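Local atomic coordinates of enolase (alpha proteobacterium BAL199, PDB entry 3UGV), a protein that probably catalyses magnesium-assisted removal of a proton next to a substrate carboxylate, as in the mandelate racemase / muconate lactonizing enzyme family of the enolase superfamily. Residues G153-Y161 with D364-K372; D295-R303 with I322-G333. All coordinates share one frame; numbering follows the deposited sequence.

The chain first passes residues 153-161, which lead into strand 157-162. It then runs through the parallel strands and their helices before residues 364-372 come back to close interaction 1, about 200 residues later. Interaction 2 is nested inside that long loop. It closes a much shorter one, in which residues 295-303 and 322-333 are joined mainly by helix 306-320. The two contacts do not cross, but they touch. Leu367 CD2 lies 3.7 Å from Pro330 O, and helix 330-337, which starts in interaction 2, packs on Val158, Leu367 and Val369 of interaction 1. Together they tie late barrel segments to an early strand and to the returning C-terminal part.

Interaction 1: residues G153-Y161 with D364-K372; sequences GTPGSVKAY and DGDLIVPDK
Leu367 N donates to Val158 O over 2.9 Å, and Val158 N returns a bond to Leu367 O, so the two residues pair in both directions. Val369 N to Gly156 O, also 2.9 Å, is almost straight (174°). Ala160 N ends the series on Gly365 O at 3.0 Å. This is an antiparallel pairing of strands 157-162 and 366-368, and the former also pairs with strand 346-348. Val158 and Leu367 share the face covered by helix 330-337. Ser157, Lys159, Asp366 and Ile368 lie on the other. There Asp366 OD1 sits 3.2 Å from Lys159 CA, while the two side chains pass at a slant. The lysine chain runs extended and then bends at chi3 (55°), and its amine makes a cation-pi contact with Trp345. At the far end Pro155 CB touches Val369 O (3.4 Å). Val369 CG2 reaches back toward Val158 CG2. Gly365 has a positive phi, and a beta carbon there would press on the preceding carbonyl. The join therefore rests on backbone bonds, with apolar packing on the helix side and mostly polar side chains, with Ile368 among them, on the other.

Interaction 2: residues D295-R303 with I322-G333; sequences DLVMPDFMR and IPMSTHLYPEVG
Residues 296-300 and 323-327 run side by side in the same direction, and Ser325 N donates to Val297 O at 3.0 Å, nearly straight and in the carbonyl plane. Val297 N to Pro323 O is a weak bond. Helix 306-320 lies between them in sequence, consistent with a beta-alpha-beta crossover of the barrel whose second arm is an extended segment. Apolar groups line the start: Leu296 CD2 meets Pro323 CG, and Val297 CG1 meets Ile322 CG2. His327 ND1 donates to Asp300 OD2 over 2.6 Å. The bond uses the oxygen's anti lone pair and lies close to the imidazole plane, but it is bent (140°), and the carboxylate is turned 47° from the ring. Asp300 CG stands opposite its own backbone N (chi1 173°), which brings OD2 to the histidine and lets OD1 cap Met302 N at 2.9 Å. Met298 CE rests 3.4 Å from His327 CD2. Phe301 CB sits over the face of the Tyr329 ring, a CH-pi contact of 4.2 Å to the centroid. The Phe301 ring has Val332 CG1 over one face and Thr326 CG2 at its edge, and it stacks with Trp310. Tyr329 OH lies 3.3 Å from Met302 CB and bonds to Glu76 N. With an alanine here instead of Asp300, the imidazole would probably be freer to turn and Met302 N would lose its cap. Arg303 NH2 bonds to Phe117 O of a neighbouring subunit, and NH1 links this end to the carbonyl of Glu277, a magnesium ligand. The placement of the His-carboxylate pair recalls the His-Asp pair of mandelate racemase.

Interaction 1: residues G153-Y161 with D364-K372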
loop_
_atom_site.group_PDB
_atom_site.type_symbol
_atom_site.label_atom_id
_atom_site.label_comp_id
_atom_site.label_asym_id
_atom_site.label_seq_id
_atom_site.Cartn_x
_atom_site.Cartn_y
_atom_site.Cartn_z
ATOM N N GLY F 153 -22.456 -32.190 8.513
ATOM C CA GLY F 153 -22.756 -31.842 9.885
ATOM C C GLY F 153 -23.869 -32.707 10.396
ATOM O O GLY F 153 -24.077 -33.799 9.865
ATOM N N THR F 154 -24.580 -32.215 11.415
ATOM C CA THR F 154 -25.769 -32.878 11.963
ATOM C C THR F 154 -26.804 -31.859 12.441
ATOM O O THR F 154 -26.456 -30.722 12.791
ATOM C CB THR F 154 -25.441 -33.754 13.183
ATOM O OG1 THR F 154 -25.086 -32.909 14.286
ATOM C CG2 THR F 154 -24.309 -34.719 12.881
ATOM N N PRO F 155 -28.084 -32.271 12.473
ATOM C CA PRO F 155 -29.180 -31.452 13.002
ATOM C C PRO F 155 -28.919 -31.007 14.442
ATOM O O PRO F 155 -28.343 -31.752 15.233
ATOM C CB PRO F 155 -30.378 -32.408 12.960
ATOM C CG PRO F 155 -30.034 -33.387 11.892
ATOM C CD PRO F 155 -28.557 -33.576 11.981
ATOM N N GLY F 156 -29.346 -29.797 14.780
ATOM C CA GLY F 156 -29.142 -29.278 16.117
ATOM C C GLY F 156 -29.596 -27.839 16.238
ATOM O O GLY F 156 -30.344 -27.340 15.397
ATOM N N SER F 157 -29.121 -27.174 17.283
ATOM C CA SER F 157 -29.533 -25.816 17.612
ATOM C C SER F 157 -28.658 -24.763 16.931
ATOM O O SER F 157 -27.451 -24.948 16.784
ATOM C CB SER F 157 -29.491 -25.608 19.134
ATOM O OG SER F 157 -30.701 -26.031 19.729
ATOM N N VAL F 158 -29.283 -23.663 16.521
ATOM C CA VAL F 158 -28.566 -22.527 15.954
ATOM C C VAL F 158 -29.107 -21.256 16.591
ATOM O O VAL F 158 -30.307 -20.979 16.497
ATOM C CB VAL F 158 -28.761 -22.416 14.440
ATOM C CG1 VAL F 158 -27.791 -21.370 13.862
ATOM C CG2 VAL F 158 -28.567 -23.763 13.773
ATOM N N LYS F 159 -28.230 -20.504 17.252
ATOM C CA LYS F 159 -28.625 -19.278 17.937
ATOM C C LYS F 159 -29.205 -18.321 16.912
ATOM O O LYS F 159 -28.636 -18.144 15.841
ATOM C CB LYS F 159 -27.420 -18.636 18.643
ATOM C CG LYS F 159 -27.785 -17.588 19.702
ATOM C CD LYS F 159 -26.543 -16.999 20.357
ATOM C CE LYS F 159 -25.613 -16.440 19.289
ATOM N NZ LYS F 159 -24.320 -15.927 19.828
ATOM N N ALA F 160 -30.351 -17.724 17.217
ATOM C CA ALA F 160 -30.969 -16.814 16.261
ATOM C C ALA F 160 -31.350 -15.507 16.922
ATOM O O ALA F 160 -31.331 -15.382 18.141
ATOM C CB ALA F 160 -32.188 -17.457 15.610
ATOM N N TYR F 161 -31.679 -14.521 16.104
ATOM C CA TYR F 161 -32.212 -13.266 16.601
ATOM C C TYR F 161 -33.468 -12.978 15.813
ATOM O O TYR F 161 -33.622 -13.436 14.674
ATOM C CB TYR F 161 -31.189 -12.127 16.456
ATOM C CG TYR F 161 -30.857 -11.717 15.017
ATOM C CD1 TYR F 161 -31.533 -10.680 14.404
ATOM C CD2 TYR F 161 -29.847 -12.352 14.298
ATOM C CE1 TYR F 161 -31.227 -10.296 13.111
ATOM C CE2 TYR F 161 -29.530 -11.970 13.017
ATOM C CZ TYR F 161 -30.228 -10.939 12.431
ATOM O OH TYR F 161 -29.942 -10.549 11.163
ATOM N N ASP F 364 -35.442 -21.417 23.529
ATOM C CA ASP F 364 -34.589 -20.401 24.157
ATOM C C ASP F 364 -33.857 -19.546 23.136
ATOM O O ASP F 364 -32.693 -19.202 23.331
ATOM C CB ASP F 364 -33.572 -21.032 25.108
ATOM C CG ASP F 364 -34.224 -21.814 26.237
ATOM O OD1 ASP F 364 -35.336 -21.430 26.692
ATOM O OD2 ASP F 364 -33.607 -22.817 26.666
ATOM N N GLY F 365 -34.541 -19.201 22.052
ATOM C CA GLY F 365 -33.948 -18.372 21.021
ATOM C C GLY F 365 -33.040 -19.096 20.035
ATOM O O GLY F 365 -32.417 -18.456 19.196
ATOM N N ASP F 366 -32.939 -20.419 20.136
ATOM C CA ASP F 366 -32.244 -21.198 19.113
ATOM C C ASP F 366 -33.274 -21.831 18.195
ATOM O O ASP F 366 -34.297 -22.327 18.665
ATOM C CB ASP F 366 -31.395 -22.313 19.732
ATOM C CG ASP F 366 -30.324 -21.785 20.675
ATOM O OD1 ASP F 366 -29.936 -20.605 20.538
ATOM O OD2 ASP F 366 -29.873 -22.554 21.557
ATOM N N LEU F 367 -33.010 -21.805 16.891
ATOM C CA LEU F 367 -33.845 -22.506 15.917
ATOM C C LEU F 367 -33.368 -23.957 15.806
ATOM O O LEU F 367 -32.187 -24.215 15.580
ATOM C CB LEU F 367 -33.772 -21.822 14.546
ATOM C CG LEU F 367 -34.807 -22.273 13.513
ATOM C CD1 LEU F 367 -36.208 -21.835 13.957
ATOM C CD2 LEU F 367 -34.502 -21.760 12.103
ATOM N N ILE F 368 -34.289 -24.898 15.980
ATOM C CA ILE F 368 -33.964 -26.324 15.993
ATOM C C ILE F 368 -34.059 -26.924 14.596
ATOM O O ILE F 368 -35.120 -26.885 13.991
ATOM C CB ILE F 368 -34.942 -27.100 16.893
ATOM C CG1 ILE F 368 -34.849 -26.605 18.338
ATOM C CG2 ILE F 368 -34.656 -28.594 16.811
ATOM C CD1 ILE F 368 -33.423 -26.588 18.888
ATOM N N VAL F 369 -32.957 -27.458 14.074
ATOM C CA VAL F 369 -32.987 -28.122 12.769
ATOM C C VAL F 369 -33.526 -29.521 12.994
ATOM O O VAL F 369 -32.955 -30.273 13.780
ATOM C CB VAL F 369 -31.586 -28.256 12.112
ATOM C CG1 VAL F 369 -31.695 -29.039 10.811
ATOM C CG2 VAL F 369 -30.948 -26.900 11.858
ATOM N N PRO F 370 -34.624 -29.874 12.306
ATOM C CA PRO F 370 -35.317 -31.150 12.533
ATOM C C PRO F 370 -34.615 -32.300 11.823
ATOM O O PRO F 370 -34.002 -32.098 10.773
ATOM C CB PRO F 370 -36.677 -30.915 11.881
ATOM C CG PRO F 370 -36.351 -30.018 10.719
ATOM C CD PRO F 370 -35.251 -29.092 11.225
ATOM N N ASP F 371 -34.705 -33.497 12.387
ATOM C CA ASP F 371 -34.126 -34.663 11.745
ATOM C C ASP F 371 -35.071 -35.167 10.652
ATOM O O ASP F 371 -35.675 -36.228 10.791
ATOM C CB ASP F 371 -33.850 -35.760 12.773
ATOM C CG ASP F 371 -32.659 -36.633 12.397
ATOM O OD1 ASP F 371 -32.373 -36.796 11.189
ATOM O OD2 ASP F 371 -32.003 -37.159 13.319
ATOM N N LYS F 372 -35.213 -34.388 9.582
ATOM C CA LYS F 372 -35.979 -34.805 8.409
ATOM C C LYS F 372 -35.082 -34.700 7.182
ATOM O O LYS F 372 -34.101 -33.968 7.202
ATOM C CB LYS F 372 -37.244 -33.958 8.245
ATOM C CG LYS F 372 -38.139 -33.971 9.477
ATOM C CD LYS F 372 -39.538 -33.446 9.187
ATOM C CE LYS F 372 -39.612 -31.928 9.185
ATOM N NZ LYS F 372 -41.015 -31.463 8.952
#

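Interaction 2: residues D295-R303 with I322-G333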
loop_
_atom_site.group_PDB
_atom_site.type_symbol
_atom_site.label_atom_id
_atom_site.label_comp_id
_atom_site.label_asym_id
_atom_site.label_seq_id
_atom_site.Cartn_x
_atom_site.Cartn_y
_atom_site.Cartn_z
ATOM N N ASP F 295 -16.798 -5.490 9.140
ATOM C CA ASP F 295 -16.319 -6.380 10.194
ATOM C C ASP F 295 -17.067 -7.724 10.190
ATOM O O ASP F 295 -16.546 -8.746 10.639
ATOM C CB ASP F 295 -16.511 -5.709 11.557
ATOM C CG ASP F 295 -15.945 -4.309 11.601
ATOM O OD1 ASP F 295 -16.746 -3.350 11.593
ATOM O OD2 ASP F 295 -14.699 -4.166 11.631
ATOM N N LEU F 296 -18.304 -7.713 9.712
ATOM C CA LEU F 296 -19.140 -8.915 9.732
ATOM C C LEU F 296 -19.855 -9.030 8.381
ATOM O O LEU F 296 -20.087 -8.019 7.723
ATOM C CB LEU F 296 -20.172 -8.831 10.867
ATOM C CG LEU F 296 -19.776 -8.414 12.291
ATOM C CD1 LEU F 296 -21.028 -8.193 13.128
ATOM C CD2 LEU F 296 -18.874 -9.429 12.977
ATOM N N VAL F 297 -20.197 -10.238 7.949
ATOM C CA VAL F 297 -20.970 -10.400 6.708
ATOM C C VAL F 297 -22.245 -11.232 6.937
ATOM O O VAL F 297 -22.282 -12.078 7.819
ATOM C CB VAL F 297 -20.106 -11.065 5.595
ATOM C CG1 VAL F 297 -18.851 -10.248 5.337
ATOM C CG2 VAL F 297 -19.705 -12.475 5.998
ATOM N N MET F 298 -23.282 -11.010 6.139
ATOM C CA MET F 298 -24.475 -11.860 6.204
ATOM C C MET F 298 -25.099 -12.067 4.825
ATOM O O MET F 298 -26.006 -11.333 4.436
ATOM C CB MET F 298 -25.530 -11.289 7.178
ATOM C CG MET F 298 -25.820 -9.800 6.958
ATOM S SD MET F 298 -27.075 -9.118 8.088
ATOM C CE MET F 298 -28.573 -9.648 7.276
ATOM N N PRO F 299 -24.627 -13.081 4.082
ATOM C CA PRO F 299 -25.160 -13.311 2.731
ATOM C C PRO F 299 -26.625 -13.753 2.726
ATOM O O PRO F 299 -27.093 -14.437 3.637
ATOM C CB PRO F 299 -24.268 -14.432 2.188
ATOM C CG PRO F 299 -23.039 -14.352 3.004
ATOM C CD PRO F 299 -23.497 -13.968 4.376
ATOM N N ASP F 300 -27.335 -13.327 1.692
ATOM C CA ASP F 300 -28.708 -13.706 1.435
ATOM C C ASP F 300 -28.677 -14.835 0.403
ATOM O O ASP F 300 -27.937 -14.742 -0.577
ATOM C CB ASP F 300 -29.441 -12.489 0.869
ATOM C CG ASP F 300 -30.840 -12.815 0.403
ATOM O OD1 ASP F 300 -30.972 -13.409 -0.684
ATOM O OD2 ASP F 300 -31.808 -12.472 1.117
ATOM N N PHE F 301 -29.474 -15.889 0.605
ATOM C CA PHE F 301 -29.382 -17.099 -0.240
ATOM C C PHE F 301 -29.810 -16.953 -1.707
ATOM O O PHE F 301 -29.321 -17.679 -2.582
ATOM C CB PHE F 301 -30.084 -18.290 0.429
ATOM C CG PHE F 301 -29.423 -18.713 1.705
ATOM C CD1 PHE F 301 -28.331 -19.568 1.684
ATOM C CD2 PHE F 301 -29.852 -18.209 2.919
ATOM C CE1 PHE F 301 -27.696 -19.934 2.851
ATOM C CE2 PHE F 301 -29.222 -18.572 4.097
ATOM C CZ PHE F 301 -28.141 -19.430 4.063
ATOM N N MET F 302 -30.718 -16.031 -1.995
ATOM C CA MET F 302 -31.064 -15.822 -3.390
ATOM C C MET F 302 -29.983 -15.030 -4.133
ATOM O O MET F 302 -29.910 -15.090 -5.359
ATOM C CB MET F 302 -32.433 -15.164 -3.547
ATOM C CG MET F 302 -32.405 -13.670 -3.464
ATOM S SD MET F 302 -34.010 -12.941 -3.840
ATOM C CE MET F 302 -33.734 -11.246 -3.319
ATOM N N ARG F 303 -29.127 -14.324 -3.390
ATOM C CA ARG F 303 -28.123 -13.457 -4.004
ATOM C C ARG F 303 -26.722 -14.070 -3.994
ATOM O O ARG F 303 -25.954 -13.877 -4.932
ATOM C CB ARG F 303 -28.086 -12.085 -3.323
ATOM C CG ARG F 303 -29.350 -11.253 -3.468
ATOM C CD ARG F 303 -29.159 -9.799 -2.990
ATOM N NE ARG F 303 -30.430 -9.076 -2.979
ATOM C CZ ARG F 303 -31.172 -8.852 -1.890
ATOM N NH1 ARG F 303 -30.773 -9.271 -0.696
ATOM N NH2 ARG F 303 -32.327 -8.203 -1.986
ATOM N N ILE F 322 -13.810 -13.949 9.360
ATOM C CA ILE F 322 -14.925 -13.018 9.525
ATOM C C ILE F 322 -16.163 -13.766 9.990
ATOM O O ILE F 322 -16.552 -14.742 9.364
ATOM C CB ILE F 322 -15.289 -12.318 8.191
ATOM C CG1 ILE F 322 -14.063 -11.668 7.563
ATOM C CG2 ILE F 322 -16.326 -11.248 8.428
ATOM C CD1 ILE F 322 -13.606 -10.417 8.280
ATOM N N PRO F 323 -16.794 -13.317 11.088
ATOM C CA PRO F 323 -17.998 -14.046 11.512
ATOM C C PRO F 323 -19.127 -13.872 10.501
ATOM O O PRO F 323 -19.356 -12.782 9.990
ATOM C CB PRO F 323 -18.350 -13.409 12.853
ATOM C CG PRO F 323 -17.068 -12.778 13.318
ATOM C CD PRO F 323 -16.367 -12.324 12.083
ATOM N N MET F 324 -19.824 -14.962 10.214
ATOM C CA MET F 324 -20.771 -14.999 9.117
ATOM C C MET F 324 -22.152 -15.327 9.668
ATOM O O MET F 324 -22.310 -16.287 10.423
ATOM C CB MET F 324 -20.304 -16.055 8.114
ATOM C CG MET F 324 -21.147 -16.233 6.880
ATOM S SD MET F 324 -20.172 -17.171 5.687
ATOM C CE MET F 324 -21.384 -17.580 4.441
ATOM N N SER F 325 -23.139 -14.509 9.311
ATOM C CA SER F 325 -24.525 -14.702 9.744
ATOM C C SER F 325 -25.383 -14.898 8.508
ATOM O O SER F 325 -24.880 -14.809 7.391
ATOM C CB SER F 325 -25.022 -13.492 10.551
ATOM O OG SER F 325 -24.359 -13.382 11.808
ATOM N N THR F 326 -26.671 -15.165 8.690
ATOM C CA THR F 326 -27.549 -15.389 7.547
ATOM C C THR F 326 -28.477 -14.220 7.284
ATOM O O THR F 326 -28.614 -13.318 8.097
ATOM C CB THR F 326 -28.440 -16.638 7.719
ATOM O OG1 THR F 326 -29.280 -16.473 8.874
ATOM C CG2 THR F 326 -27.593 -17.893 7.869
ATOM N N HIS F 327 -29.117 -14.250 6.128
ATOM C CA HIS F 327 -30.175 -13.309 5.831
ATOM C C HIS F 327 -31.322 -14.018 5.135
ATOM O O HIS F 327 -31.134 -14.628 4.082
ATOM C CB HIS F 327 -29.677 -12.189 4.945
ATOM C CG HIS F 327 -30.741 -11.206 4.589
ATOM N ND1 HIS F 327 -31.303 -11.138 3.332
ATOM C CD2 HIS F 327 -31.358 -10.256 5.333
ATOM C CE1 HIS F 327 -32.207 -10.176 3.311
ATOM N NE2 HIS F 327 -32.269 -9.633 4.515
ATOM N N LEU F 328 -32.502 -13.925 5.739
ATOM C CA LEU F 328 -33.692 -14.637 5.291
ATOM C C LEU F 328 -33.483 -16.166 5.242
ATOM O O LEU F 328 -32.455 -16.688 5.709
ATOM C CB LEU F 328 -34.182 -14.070 3.954
ATOM C CG LEU F 328 -34.570 -12.584 3.980
ATOM C CD1 LEU F 328 -34.986 -12.075 2.596
ATOM C CD2 LEU F 328 -35.684 -12.338 4.998
ATOM N N TYR F 329 -34.476 -16.873 4.708
ATOM C CA TYR F 329 -34.401 -18.324 4.515
ATOM C C TYR F 329 -33.920 -19.075 5.744
ATOM O O TYR F 329 -32.898 -19.752 5.696
ATOM C CB TYR F 329 -33.496 -18.662 3.327
ATOM C CG TYR F 329 -33.811 -17.848 2.099
ATOM C CD1 TYR F 329 -34.732 -18.300 1.170
ATOM C CD2 TYR F 329 -33.198 -16.623 1.879
ATOM C CE1 TYR F 329 -35.037 -17.562 0.048
ATOM C CE2 TYR F 329 -33.499 -15.867 0.757
ATOM C CZ TYR F 329 -34.424 -16.344 -0.156
ATOM O OH TYR F 329 -34.730 -15.615 -1.281
ATOM N N PRO F 330 -34.672 -18.978 6.843
ATOM C CA PRO F 330 -34.242 -19.533 8.130
ATOM C C PRO F 330 -34.010 -21.035 8.047
ATOM O O PRO F 330 -33.111 -21.552 8.718
ATOM C CB PRO F 330 -35.415 -19.211 9.069
ATOM C CG PRO F 330 -36.102 -18.081 8.426
ATOM C CD PRO F 330 -35.948 -18.261 6.950
ATOM N N GLU F 331 -34.782 -21.732 7.219
ATOM C CA GLU F 331 -34.600 -23.185 7.109
ATOM C C GLU F 331 -33.278 -23.593 6.445
ATOM O O GLU F 331 -32.484 -24.304 7.058
ATOM C CB GLU F 331 -35.799 -23.864 6.441
ATOM C CG GLU F 331 -37.110 -23.606 7.163
ATOM C CD GLU F 331 -37.661 -22.216 6.881
ATOM O OE1 GLU F 331 -37.266 -21.603 5.863
ATOM O OE2 GLU F 331 -38.487 -21.733 7.679
ATOM N N VAL F 332 -33.042 -23.155 5.208
ATOM C CA VAL F 332 -31.754 -23.399 4.566
ATOM C C VAL F 332 -30.684 -22.793 5.452
ATOM O O VAL F 332 -29.620 -23.381 5.681
ATOM C CB VAL F 332 -31.642 -22.743 3.174
ATOM C CG1 VAL F 332 -30.323 -23.129 2.525
ATOM C CG2 VAL F 332 -32.798 -23.154 2.284
ATOM N N GLY F 333 -30.982 -21.605 5.965
ATOM C CA GLY F 333 -30.082 -20.936 6.886
ATOM C C GLY F 333 -29.605 -21.818 8.032
ATOM O O GLY F 333 -28.398 -21.997 8.243
#